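Local coordinates for protein myosin-17 (Arabidopsis thaliana, PDB 7KFL) that belongs to the plant class XI myosins, actin-based motors, and probably selects the cargo to be moved through the globular tail described here, at residues Pro180-Cys185 against Ser248-Gln253; Ile186-Thr191 against Gln209-His214; Gln253-Leu258 against Tyr336-Met341; Ala275-Leu280 against Arg300-Ala305. All blocks are in the same frame, centred on the assembly; numbering follows the deposited sequence.

Contact 1. Residues Pro180-Cys185 against Ser248-Gln253; sequences PLLGLC and SFINVQ
Leu182 and Phe249 meet through their first torsions. In Leu182, CG stands opposite the carbonyl carbon and next to the backbone N (chi1 -66°), and the chain then runs on extended to CD1, which faces Ser248-Gln253. In Phe249, CG lies opposite the backbone N (chi1 168°), a choice that carries the ring towards the partner helix although CB itself points along the flank. CD1 of Leu182 comes within 3.7 Å of CE2 of Phe249, approaching the ring at a slant. The same methyl is 4.0 Å from CG1 of Ile250, whose side chain runs at about a right angle to that of the leucine. It also has CB of Gln253 at 4.3 Å, so that a single branch touches three residues of the opposing helix. Gln253 has a second role within its own helix: its CG lies 3.8 Å above one face of the Phe249 ring, towards the rim, and backs the ring from the following turn. No hydrogen bond crosses, and the contact is wholly apolar. The axes of the two short segments approach to 11.1 Å and are inclined by 30° between their N-to-C directions, a spacing filled by Leu182 from one side and by Phe249 and Ile250 from the other. Phe249 also rests on Lys175, Ile178 and Ser179, further back on helix 150-186, and Ile250 reaches Leu280 of helix 267-287. With Leu182 also touching Ile218 of helix 205-231, the contact is a buried seam of the mainly helical tail, where helix 236-260 packs against helix 150-186.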
loop_
_atom_site.group_PDB
_atom_site.type_symbol
_atom_site.label_atom_id
_atom_site.label_comp_id
_atom_site.label_asym_id
_atom_site.label_seq_id
_atom_site.Cartn_x
_atom_site.Cartn_y
_atom_site.Cartn_z
ATOM N N PRO A 180 -15.070 6.248 -1.239
ATOM C CA PRO A 180 -16.277 7.067 -1.104
ATOM C C PRO A 180 -16.039 8.413 -0.396
ATOM O O PRO A 180 -16.753 9.353 -0.696
ATOM C CB PRO A 180 -17.233 6.204 -0.261
ATOM C CG PRO A 180 -16.678 4.803 -0.366
ATOM C CD PRO A 180 -15.180 4.987 -0.491
ATOM N N LEU A 181 -15.057 8.472 0.513
ATOM C CA LEU A 181 -14.705 9.696 1.289
ATOM C C LEU A 181 -14.050 10.719 0.354
ATOM O O LEU A 181 -14.411 11.910 0.434
ATOM C CB LEU A 181 -13.765 9.330 2.445
ATOM C CG LEU A 181 -14.282 8.282 3.430
ATOM C CD1 LEU A 181 -13.247 8.014 4.513
ATOM C CD2 LEU A 181 -15.603 8.707 4.052
ATOM N N LEU A 182 -13.121 10.268 -0.494
ATOM C CA LEU A 182 -12.517 11.092 -1.577
ATOM C C LEU A 182 -13.626 11.482 -2.562
ATOM O O LEU A 182 -13.640 12.646 -3.011
ATOM C CB LEU A 182 -11.397 10.296 -2.255
ATOM C CG LEU A 182 -10.185 9.989 -1.372
ATOM C CD1 LEU A 182 -9.294 8.937 -2.014
ATOM C CD2 LEU A 182 -9.390 11.251 -1.077
ATOM N N GLY A 183 -14.543 10.549 -2.847
ATOM C CA GLY A 183 -15.776 10.794 -3.620
ATOM C C GLY A 183 -16.529 12.012 -3.111
ATOM O O GLY A 183 -17.014 12.793 -3.949
ATOM N N LEU A 184 -16.617 12.177 -1.785
ATOM C CA LEU A 184 -17.334 13.305 -1.128
ATOM C C LEU A 184 -16.434 14.550 -1.093
ATOM O O LEU A 184 -16.981 15.661 -1.215
ATOM C CB LEU A 184 -17.776 12.888 0.282
ATOM C CG LEU A 184 -18.837 11.788 0.350
ATOM C CD1 LEU A 184 -19.029 11.311 1.780
ATOM C CD2 LEU A 184 -20.165 12.254 -0.226
ATOM N N CYS A 185 -15.116 14.379 -0.933
ATOM C CA CYS A 185 -14.108 15.477 -1.001
ATOM C C CYS A 185 -14.174 16.163 -2.373
ATOM O O CYS A 185 -14.120 17.402 -2.411
ATOM C CB CYS A 185 -12.688 14.974 -0.758
ATOM S SG CYS A 185 -12.311 14.634 0.981
ATOM N N SER A 248 -0.346 7.317 -3.027
ATOM C CA SER A 248 -0.317 7.264 -4.515
ATOM C C SER A 248 -1.752 7.340 -5.056
ATOM O O SER A 248 -2.020 8.216 -5.896
ATOM C CB SER A 248 0.403 6.030 -5.006
ATOM O OG SER A 248 -0.214 5.500 -6.169
ATOM N N PHE A 249 -2.639 6.469 -4.567
ATOM C CA PHE A 249 -4.078 6.405 -4.940
ATOM C C PHE A 249 -4.759 7.749 -4.639
ATOM O O PHE A 249 -5.488 8.261 -5.510
ATOM C CB PHE A 249 -4.755 5.236 -4.218
ATOM C CG PHE A 249 -6.260 5.226 -4.279
ATOM C CD1 PHE A 249 -6.922 4.804 -5.422
ATOM C CD2 PHE A 249 -7.016 5.620 -3.185
ATOM C CE1 PHE A 249 -8.307 4.786 -5.473
ATOM C CE2 PHE A 249 -8.402 5.602 -3.239
ATOM C CZ PHE A 249 -9.045 5.184 -4.382
ATOM N N ILE A 250 -4.532 8.305 -3.446
ATOM C CA ILE A 250 -5.124 9.606 -3.004
ATOM C C ILE A 250 -4.653 10.705 -3.962
ATOM O O ILE A 250 -5.508 11.473 -4.450
ATOM C CB ILE A 250 -4.764 9.914 -1.536
ATOM C CG1 ILE A 250 -5.578 9.044 -0.574
ATOM C CG2 ILE A 250 -4.932 11.397 -1.228
ATOM C CD1 ILE A 250 -5.038 9.011 0.837
ATOM N N ASN A 251 -3.344 10.767 -4.213
ATOM C CA ASN A 251 -2.696 11.764 -5.107
ATOM C C ASN A 251 -3.376 11.745 -6.479
ATOM O O ASN A 251 -3.619 12.831 -7.030
ATOM C CB ASN A 251 -1.200 11.487 -5.268
ATOM C CG ASN A 251 -0.540 12.470 -6.207
ATOM O OD1 ASN A 251 -0.392 13.643 -5.878
ATOM N ND2 ASN A 251 -0.155 12.001 -7.382
ATOM N N VAL A 252 -3.652 10.545 -6.996
ATOM C CA VAL A 252 -4.253 10.293 -8.339
ATOM C C VAL A 252 -5.691 10.820 -8.349
ATOM O O VAL A 252 -6.020 11.602 -9.253
ATOM C CB VAL A 252 -4.189 8.792 -8.687
ATOM C CG1 VAL A 252 -5.107 8.416 -9.842
ATOM C CG2 VAL A 252 -2.761 8.360 -8.978
ATOM N N GLN A 253 -6.509 10.402 -7.380
ATOM C CA GLN A 253 -7.961 10.723 -7.308
ATOM C C GLN A 253 -8.163 12.243 -7.247
ATOM O O GLN A 253 -9.042 12.747 -7.973
ATOM C CB GLN A 253 -8.594 10.031 -6.098
ATOM C CG GLN A 253 -8.668 8.517 -6.238
ATOM C CD GLN A 253 -9.523 8.107 -7.410
ATOM O OE1 GLN A 253 -10.636 8.596 -7.590
ATOM N NE2 GLN A 253 -9.005 7.204 -8.226
#

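Contact 2. Residues Ile186-Thr191 against Gln209-His214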
loop_
_atom_site.group_PDB
_atom_site.type_symbol
_atom_site.label_atom_id
_atom_site.label_comp_id
_atom_site.label_asym_id
_atom_site.label_seq_id
_atom_site.Cartn_x
_atom_site.Cartn_y
_atom_site.Cartn_z
ATOM N N ILE A 186 -14.291 15.380 -3.450
ATOM C CA ILE A 186 -14.270 15.862 -4.866
ATOM C C ILE A 186 -15.632 16.481 -5.220
ATOM O O ILE A 186 -15.672 17.313 -6.149
ATOM C CB ILE A 186 -13.862 14.715 -5.817
ATOM C CG1 ILE A 186 -12.432 14.246 -5.533
ATOM C CG2 ILE A 186 -14.032 15.109 -7.277
ATOM C CD1 ILE A 186 -12.082 12.905 -6.142
ATOM N N GLN A 187 -16.700 16.112 -4.500
ATOM C CA GLN A 187 -18.081 16.634 -4.706
ATOM C C GLN A 187 -18.301 17.923 -3.901
ATOM O O GLN A 187 -19.405 18.491 -4.014
ATOM C CB GLN A 187 -19.122 15.589 -4.299
ATOM C CG GLN A 187 -19.336 14.494 -5.333
ATOM C CD GLN A 187 -20.240 13.403 -4.810
ATOM O OE1 GLN A 187 -21.316 13.669 -4.277
ATOM N NE2 GLN A 187 -19.811 12.158 -4.956
ATOM N N ALA A 188 -17.301 18.367 -3.129
ATOM C CA ALA A 188 -17.371 19.541 -2.225
ATOM C C ALA A 188 -17.789 20.795 -2.994
ATOM O O ALA A 188 -18.618 21.556 -2.501
ATOM C CB ALA A 188 -16.054 19.734 -1.511
ATOM N N PRO A 189 -17.237 21.068 -4.202
ATOM C CA PRO A 189 -17.698 22.192 -5.020
ATOM C C PRO A 189 -19.197 22.106 -5.344
ATOM O O PRO A 189 -19.876 23.104 -5.212
ATOM C CB PRO A 189 -16.852 22.073 -6.297
ATOM C CG PRO A 189 -15.604 21.368 -5.827
ATOM C CD PRO A 189 -16.130 20.344 -4.844
ATOM N N ARG A 190 -19.672 20.920 -5.737
ATOM C CA ARG A 190 -21.086 20.665 -6.129
ATOM C C ARG A 190 -21.978 20.659 -4.881
ATOM O O ARG A 190 -23.145 21.084 -4.997
ATOM C CB ARG A 190 -21.195 19.354 -6.914
ATOM C CG ARG A 190 -20.681 19.447 -8.345
ATOM C CD ARG A 190 -20.570 18.092 -9.020
ATOM N NE ARG A 190 -21.850 17.396 -9.085
ATOM C CZ ARG A 190 -22.814 17.639 -9.971
ATOM N NH1 ARG A 190 -22.665 18.575 -10.894
ATOM N NH2 ARG A 190 -23.935 16.939 -9.928
ATOM N N THR A 191 -21.453 20.200 -3.738
ATOM C CA THR A 191 -22.164 20.149 -2.429
ATOM C C THR A 191 -22.390 21.576 -1.907
ATOM O O THR A 191 -23.419 21.794 -1.238
ATOM C CB THR A 191 -21.406 19.296 -1.402
ATOM O OG1 THR A 191 -21.056 18.053 -2.014
ATOM C CG2 THR A 191 -22.215 19.028 -0.152
ATOM N N GLN A 209 -17.113 23.271 6.952
ATOM C CA GLN A 209 -16.458 22.485 8.035
ATOM C C GLN A 209 -16.995 21.044 8.022
ATOM O O GLN A 209 -16.223 20.130 8.372
ATOM C CB GLN A 209 -16.655 23.186 9.383
ATOM C CG GLN A 209 -16.088 22.430 10.579
ATOM C CD GLN A 209 -14.597 22.196 10.502
ATOM O OE1 GLN A 209 -13.821 23.100 10.199
ATOM N NE2 GLN A 209 -14.179 20.976 10.800
ATOM N N ALA A 210 -18.257 20.844 7.622
ATOM C CA ALA A 210 -18.896 19.514 7.469
ATOM C C ALA A 210 -18.190 18.721 6.364
ATOM O O ALA A 210 -18.159 17.476 6.460
ATOM C CB ALA A 210 -20.367 19.663 7.175
ATOM N N LEU A 211 -17.653 19.418 5.355
ATOM C CA LEU A 211 -16.910 18.820 4.213
ATOM C C LEU A 211 -15.436 18.620 4.592
ATOM O O LEU A 211 -14.816 17.700 4.032
ATOM C CB LEU A 211 -17.064 19.723 2.983
ATOM C CG LEU A 211 -18.503 19.934 2.508
ATOM C CD1 LEU A 211 -18.569 20.985 1.412
ATOM C CD2 LEU A 211 -19.125 18.630 2.034
ATOM N N ILE A 212 -14.900 19.435 5.507
ATOM C CA ILE A 212 -13.525 19.264 6.074
ATOM C C ILE A 212 -13.477 17.964 6.893
ATOM O O ILE A 212 -12.391 17.358 6.964
ATOM C CB ILE A 212 -13.105 20.491 6.914
ATOM C CG1 ILE A 212 -12.916 21.738 6.046
ATOM C CG2 ILE A 212 -11.859 20.191 7.738
ATOM C CD1 ILE A 212 -11.569 21.821 5.358
ATOM N N ALA A 213 -14.607 17.562 7.487
ATOM C CA ALA A 213 -14.755 16.346 8.323
ATOM C C ALA A 213 -14.409 15.094 7.506
ATOM O O ALA A 213 -13.944 14.108 8.105
ATOM C CB ALA A 213 -16.156 16.267 8.880
ATOM N N HIS A 214 -14.632 15.132 6.190
ATOM C CA HIS A 214 -14.362 14.009 5.253
ATOM C C HIS A 214 -12.861 13.697 5.225
ATOM O O HIS A 214 -12.513 12.503 5.165
ATOM C CB HIS A 214 -14.933 14.321 3.864
ATOM C CG HIS A 214 -16.423 14.379 3.838
ATOM N ND1 HIS A 214 -17.206 13.578 4.650
ATOM C CD2 HIS A 214 -17.278 15.115 3.095
ATOM C CE1 HIS A 214 -18.478 13.827 4.414
ATOM N NE2 HIS A 214 -18.549 14.764 3.463
#
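Leu211 meets Ala188 and Thr191 at the end of an antiparallel helical hairpin, whose arms are helices 150-186 and 205-231 and whose connection begins with the short helix 188-191. From CB, which points at that short helix, the chain turns beside the backbone N (chi1 -60°), and CG then splits into two methyls with separate tasks. CD1 takes Ala188, lying 4.0 Å from its carbonyl O and 4.1 Å from its CB. CD2 takes Thr191, with CG2 at 3.8 Å; the two side chains lie alongside, pointing opposite ways. The fork of one leucine thus covers the opening and closing residues of helix 188-191, and the contact is one of van der Waals packing.

Beyond the pair, Ala188 also rests on Tyr272 of helix 267-287, and the hydroxyl of that tyrosine hydrogen-bonds to Leu211 O, so the turn is tied to a third helix as well. The methyl of Thr191 faces the leucine while its hydroxyl is engaged in its own turn. OG1 donates to Gln187 O at 2.6 Å, while Thr191 N donates to that same oxygen at 2.7 Å, a double grip from one residue. The hydroxyl approaches from above the carbonyl plane of Gln187, with a C=O...OG1 angle of 114°.

Contact 3. Residues Gln253-Leu258 against Tyr336-Met341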
loop_
_atom_site.group_PDB
_atom_site.type_symbol
_atom_site.label_atom_id
_atom_site.label_comp_id
_atom_site.label_asym_id
_atom_site.label_seq_id
_atom_site.Cartn_x
_atom_site.Cartn_y
_atom_site.Cartn_z
ATOM N N GLN A 253 -6.509 10.402 -7.380
ATOM C CA GLN A 253 -7.961 10.723 -7.308
ATOM C C GLN A 253 -8.163 12.243 -7.247
ATOM O O GLN A 253 -9.042 12.747 -7.973
ATOM C CB GLN A 253 -8.594 10.031 -6.098
ATOM C CG GLN A 253 -8.668 8.517 -6.238
ATOM C CD GLN A 253 -9.523 8.107 -7.410
ATOM O OE1 GLN A 253 -10.636 8.596 -7.590
ATOM N NE2 GLN A 253 -9.005 7.204 -8.226
ATOM N N LEU A 254 -7.372 12.939 -6.424
ATOM C CA LEU A 254 -7.500 14.401 -6.181
ATOM C C LEU A 254 -6.941 15.187 -7.369
ATOM O O LEU A 254 -7.611 16.144 -7.803
ATOM C CB LEU A 254 -6.771 14.775 -4.887
ATOM C CG LEU A 254 -7.371 14.204 -3.602
ATOM C CD1 LEU A 254 -6.534 14.607 -2.395
ATOM C CD2 LEU A 254 -8.816 14.646 -3.423
ATOM N N PHE A 255 -5.758 14.815 -7.869
ATOM C CA PHE A 255 -5.082 15.526 -8.985
ATOM C C PHE A 255 -5.881 15.353 -10.282
ATOM O O PHE A 255 -5.944 16.314 -11.064
ATOM C CB PHE A 255 -3.644 15.046 -9.180
ATOM C CG PHE A 255 -2.918 15.784 -10.275
ATOM C CD1 PHE A 255 -2.381 17.040 -10.044
ATOM C CD2 PHE A 255 -2.814 15.244 -11.545
ATOM C CE1 PHE A 255 -1.727 17.725 -11.056
ATOM C CE2 PHE A 255 -2.155 15.929 -12.554
ATOM C CZ PHE A 255 -1.617 17.169 -12.309
ATOM N N ASN A 256 -6.453 14.169 -10.514
ATOM C CA ASN A 256 -7.232 13.868 -11.744
ATOM C C ASN A 256 -8.511 14.715 -11.770
ATOM O O ASN A 256 -8.923 15.102 -12.876
ATOM C CB ASN A 256 -7.537 12.374 -11.887
ATOM C CG ASN A 256 -6.340 11.561 -12.336
ATOM O OD1 ASN A 256 -5.310 12.110 -12.724
ATOM N ND2 ASN A 256 -6.468 10.247 -12.290
ATOM N N SER A 257 -9.105 15.006 -10.608
ATOM C CA SER A 257 -10.365 15.789 -10.482
ATOM C C SER A 257 -10.109 17.261 -10.839
ATOM O O SER A 257 -11.040 17.913 -11.361
ATOM C CB SER A 257 -10.985 15.635 -9.111
ATOM O OG SER A 257 -10.190 16.245 -8.108
ATOM N N LEU A 258 -8.892 17.765 -10.592
ATOM C CA LEU A 258 -8.469 19.134 -11.004
ATOM C C LEU A 258 -8.449 19.222 -12.535
ATOM O O LEU A 258 -8.842 20.281 -13.062
ATOM C CB LEU A 258 -7.085 19.462 -10.430
ATOM C CG LEU A 258 -6.986 19.573 -8.907
ATOM C CD1 LEU A 258 -5.679 20.242 -8.509
ATOM C CD2 LEU A 258 -8.164 20.333 -8.319
ATOM N N TYR A 336 -1.457 23.492 -18.481
ATOM C CA TYR A 336 -2.306 24.147 -19.512
ATOM C C TYR A 336 -3.784 23.940 -19.161
ATOM O O TYR A 336 -4.521 24.940 -19.105
ATOM C CB TYR A 336 -1.978 23.620 -20.912
ATOM C CG TYR A 336 -2.877 24.153 -21.999
ATOM C CD1 TYR A 336 -2.663 25.404 -22.555
ATOM C CD2 TYR A 336 -3.955 23.413 -22.462
ATOM C CE1 TYR A 336 -3.491 25.904 -23.548
ATOM C CE2 TYR A 336 -4.793 23.898 -23.452
ATOM C CZ TYR A 336 -4.560 25.148 -23.999
ATOM O OH TYR A 336 -5.383 25.631 -24.977
ATOM N N ARG A 337 -4.193 22.689 -18.930
ATOM C CA ARG A 337 -5.584 22.318 -18.551
ATOM C C ARG A 337 -5.993 23.110 -17.303
ATOM O O ARG A 337 -7.040 23.784 -17.345
ATOM C CB ARG A 337 -5.694 20.806 -18.320
ATOM C CG ARG A 337 -7.025 20.342 -17.744
ATOM C CD ARG A 337 -8.213 20.743 -18.597
ATOM N NE ARG A 337 -8.159 20.132 -19.919
ATOM C CZ ARG A 337 -8.697 18.959 -20.253
ATOM N NH1 ARG A 337 -9.346 18.228 -19.359
ATOM N NH2 ARG A 337 -8.576 18.514 -21.491
ATOM N N ILE A 338 -5.182 23.042 -16.243
ATOM C CA ILE A 338 -5.428 23.731 -14.940
ATOM C C ILE A 338 -5.528 25.241 -15.197
ATOM O O ILE A 338 -6.477 25.859 -14.682
ATOM C CB ILE A 338 -4.338 23.376 -13.905
ATOM C CG1 ILE A 338 -4.414 21.903 -13.494
ATOM C CG2 ILE A 338 -4.410 24.293 -12.692
ATOM C CD1 ILE A 338 -3.203 21.407 -12.733
ATOM N N SER A 339 -4.596 25.800 -15.975
ATOM C CA SER A 339 -4.484 27.251 -16.286
ATOM C C SER A 339 -5.697 27.742 -17.089
ATOM O O SER A 339 -6.180 28.851 -16.800
ATOM C CB SER A 339 -3.196 27.546 -17.017
ATOM O OG SER A 339 -2.073 27.300 -16.182
ATOM N N THR A 340 -6.165 26.958 -18.065
ATOM C CA THR A 340 -7.234 27.350 -19.028
ATOM C C THR A 340 -8.626 27.088 -18.436
ATOM O O THR A 340 -9.578 27.744 -18.892
ATOM C CB THR A 340 -7.068 26.624 -20.368
ATOM O OG1 THR A 340 -7.008 25.221 -20.114
ATOM C CG2 THR A 340 -5.834 27.068 -21.122
ATOM N N MET A 341 -8.741 26.162 -17.478
ATOM C CA MET A 341 -10.031 25.749 -16.858
ATOM C C MET A 341 -10.248 26.495 -15.532
ATOM O O MET A 341 -11.390 26.468 -15.030
ATOM C CB MET A 341 -10.049 24.237 -16.611
ATOM C CG MET A 341 -11.435 23.630 -16.671
ATOM S SD MET A 341 -11.385 21.827 -16.831
ATOM C CE MET A 341 -10.653 21.378 -15.258
#
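Ile338 and Met341 bring Tyr336-Met341 against Phe255 and Leu258. Early in the segment, Arg337 directs its CB at the opposing helix and is fastened just beyond Leu258, where its NH1 hydrogen-bonds to Leu259 O. Ile338 follows, its CA 6.8 Å from the CA of Leu258, the nearest CA pair of the two segments. These two residues account for most of the area buried here, Leu258 giving up 61 Å² and Ile338 56 Å². At the edge of that patch the tip of the isoleucine, CD1, comes to 4.3 Å from CE1 of Phe255, meeting the ring obliquely in a loose apolar touch. Thr340 turns back on its own helix, where OG1 donates to Tyr336 O. Met341 closes the segment. Its CG is placed roughly opposite the backbone N (chi1 -151°), and the bend at chi3 (66°) turns CE towards the main chain of Leu258, 3.1 Å from its O. That is short for a methyl carbon and is best read with caution.

No hydrogen bond joins the two segments. Helix 300-309 lies against both: Leu258 touches its Ala305, Ile338 its Phe308, and the ring of Phe255 stacks edge-to-face with His301. The contact therefore seats helix 332-341, late in the DIL range, against the C-terminal half of helix 236-260.

Contact 4. Residues Ala275-Leu280 against Arg300-Ala305; sequences AGLAEL and RHIRQA
Apolar packing carries the contact, with Leu277 set against Ile302 and Arg303. Leu277 aims its CB at the partner helix and places CG next to the backbone N, opposite the carbonyl carbon (chi1 -67°); with chi2 extended (180°), both methyls face the partner helix. CD2 meets CG2 of Ile302 at 4.0 Å. That methyl is the branch lodged between the backbone N and carbonyl carbon of Ile302, since CG1 takes the place opposite N (chi1 -176°). CD1 lies against the helix surface itself, 3.8 Å from CA of Arg303 and 3.9 Å from CG at the root of its side chain. The leucine thus straddles two consecutive residues, with one methyl for each, and the isoleucine and leucine chains meet at a slant.

The polar interactions lie around this apolar centre, and no hydrogen bond links the two segments. Arg303 lends only its base to Leu277; its guanidinium makes a cation-pi contact with Trp296 and hydrogen-bonds through NH1 to Trp296 O. The amide N of Ile302, in the first turn of helix 300-309, is satisfied by OD1 of Asn251.

Both segments belong to the DIL domain range, and the contact packs two of its helices together. Helix 267-287 lies between two neighbours, with Leu280 packing on Ile218 and Leu222 of helix 205-231 while Leu277 meets helix 300-309, which in turn rests on helix 236-260, where Ile302 touches Leu254.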
loop_
_atom_site.group_PDB
_atom_site.type_symbol
_atom_site.label_atom_id
_atom_site.label_comp_id
_atom_site.label_asym_id
_atom_site.label_seq_id
_atom_site.Cartn_x
_atom_site.Cartn_y
_atom_site.Cartn_z
ATOM N N ALA A 275 -6.424 22.337 3.019
ATOM C CA ALA A 275 -6.878 22.000 4.390
ATOM C C ALA A 275 -6.793 20.484 4.584
ATOM O O ALA A 275 -6.245 20.048 5.615
ATOM C CB ALA A 275 -8.280 22.506 4.624
ATOM N N GLY A 276 -7.311 19.723 3.614
ATOM C CA GLY A 276 -7.259 18.250 3.587
ATOM C C GLY A 276 -5.838 17.719 3.649
ATOM O O GLY A 276 -5.602 16.781 4.430
ATOM N N LEU A 277 -4.925 18.290 2.857
ATOM C CA LEU A 277 -3.504 17.855 2.768
ATOM C C LEU A 277 -2.818 18.032 4.129
ATOM O O LEU A 277 -1.939 17.211 4.450
ATOM C CB LEU A 277 -2.786 18.657 1.676
ATOM C CG LEU A 277 -3.246 18.406 0.239
ATOM C CD1 LEU A 277 -2.462 19.271 -0.736
ATOM C CD2 LEU A 277 -3.119 16.937 -0.142
ATOM N N ALA A 278 -3.208 19.055 4.898
ATOM C CA ALA A 278 -2.681 19.349 6.252
ATOM C C ALA A 278 -3.075 18.227 7.224
ATOM O O ALA A 278 -2.245 17.881 8.089
ATOM C CB ALA A 278 -3.179 20.694 6.721
ATOM N N GLU A 279 -4.292 17.686 7.088
ATOM C CA GLU A 279 -4.786 16.517 7.866
ATOM C C GLU A 279 -3.918 15.288 7.562
ATOM O O GLU A 279 -3.510 14.599 8.520
ATOM C CB GLU A 279 -6.253 16.225 7.540
ATOM C CG GLU A 279 -7.227 17.169 8.217
ATOM C CD GLU A 279 -7.554 16.846 9.666
ATOM O OE1 GLU A 279 -7.190 15.746 10.132
ATOM O OE2 GLU A 279 -8.183 17.697 10.326
ATOM N N LEU A 280 -3.653 15.026 6.277
ATOM C CA LEU A 280 -2.888 13.839 5.807
ATOM C C LEU A 280 -1.405 13.999 6.161
ATOM O O LEU A 280 -0.773 12.979 6.491
ATOM C CB LEU A 280 -3.088 13.669 4.298
ATOM C CG LEU A 280 -4.527 13.435 3.840
ATOM C CD1 LEU A 280 -4.587 13.268 2.330
ATOM C CD2 LEU A 280 -5.143 12.229 4.533
ATOM N N ARG A 300 2.985 14.812 -4.073
ATOM C CA ARG A 300 3.782 15.938 -4.638
ATOM C C ARG A 300 3.026 16.603 -5.799
ATOM O O ARG A 300 3.158 17.832 -5.937
ATOM C CB ARG A 300 5.183 15.470 -5.055
ATOM C CG ARG A 300 5.210 14.372 -6.108
ATOM C CD ARG A 300 6.589 13.747 -6.239
ATOM N NE ARG A 300 6.572 12.535 -7.056
ATOM C CZ ARG A 300 7.311 12.316 -8.146
ATOM N NH1 ARG A 300 8.173 13.222 -8.583
ATOM N NH2 ARG A 300 7.193 11.169 -8.795
ATOM N N HIS A 301 2.265 15.838 -6.595
ATOM C CA HIS A 301 1.433 16.355 -7.719
ATOM C C HIS A 301 0.321 17.258 -7.173
ATOM O O HIS A 301 0.297 18.450 -7.533
ATOM C CB HIS A 301 0.810 15.223 -8.549
ATOM C CG HIS A 301 1.773 14.444 -9.382
ATOM N ND1 HIS A 301 1.983 14.726 -10.718
ATOM C CD2 HIS A 301 2.549 13.378 -9.091
ATOM C CE1 HIS A 301 2.863 13.877 -11.210
ATOM N NE2 HIS A 301 3.226 13.040 -10.230
ATOM N N ILE A 302 -0.578 16.698 -6.358
ATOM C CA ILE A 302 -1.776 17.418 -5.826
ATOM C C ILE A 302 -1.310 18.615 -4.988
ATOM O O ILE A 302 -1.923 19.686 -5.120
ATOM C CB ILE A 302 -2.727 16.478 -5.047
ATOM C CG1 ILE A 302 -3.997 17.203 -4.588
ATOM C CG2 ILE A 302 -2.030 15.807 -3.872
ATOM C CD1 ILE A 302 -4.805 17.823 -5.707
ATOM N N ARG A 303 -0.257 18.446 -4.180
ATOM C CA ARG A 303 0.322 19.517 -3.323
ATOM C C ARG A 303 0.701 20.723 -4.194
ATOM O O ARG A 303 0.269 21.849 -3.865
ATOM C CB ARG A 303 1.538 18.993 -2.552
ATOM C CG ARG A 303 1.182 18.103 -1.369
ATOM C CD ARG A 303 2.349 17.253 -0.904
ATOM N NE ARG A 303 3.508 18.056 -0.539
ATOM C CZ ARG A 303 4.732 17.579 -0.325
ATOM N NH1 ARG A 303 4.982 16.284 -0.436
ATOM N NH2 ARG A 303 5.708 18.409 -0.001
ATOM N N GLN A 304 1.462 20.483 -5.265
ATOM C CA GLN A 304 1.981 21.526 -6.191
ATOM C C GLN A 304 0.817 22.154 -6.969
ATOM O O GLN A 304 0.792 23.395 -7.081
ATOM C CB GLN A 304 3.034 20.928 -7.126
ATOM C CG GLN A 304 4.373 20.691 -6.439
ATOM C CD GLN A 304 5.363 19.944 -7.301
ATOM O OE1 GLN A 304 5.338 20.025 -8.527
ATOM N NE2 GLN A 304 6.261 19.215 -6.658
ATOM N N ALA A 305 -0.105 21.328 -7.479
ATOM C CA ALA A 305 -1.325 21.750 -8.209
ATOM C C ALA A 305 -2.178 22.665 -7.322
ATOM O O ALA A 305 -2.640 23.707 -7.817
ATOM C CB ALA A 305 -2.108 20.539 -8.651
#

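Following the chain from the N terminus, helix 150-186 turns through 186-191, and contact 2 closes the short loop to helix 205-231. That loop is nested in the larger one that contact 1 closes when helix 236-260 packs on helix 150-186. Contact 3 then opens from the same helix, sharing Gln253 with contact 1, and closes only at helix 332-341. Within its loop, contact 4 joins helices 267-287 and 300-309. The four therefore form two nested pairs in series, without crossing. Leu182 against Leu254, between contacts 1 and 3, and Ile212 against Ala275, between contacts 2 and 4, tie the pairs into one helical body.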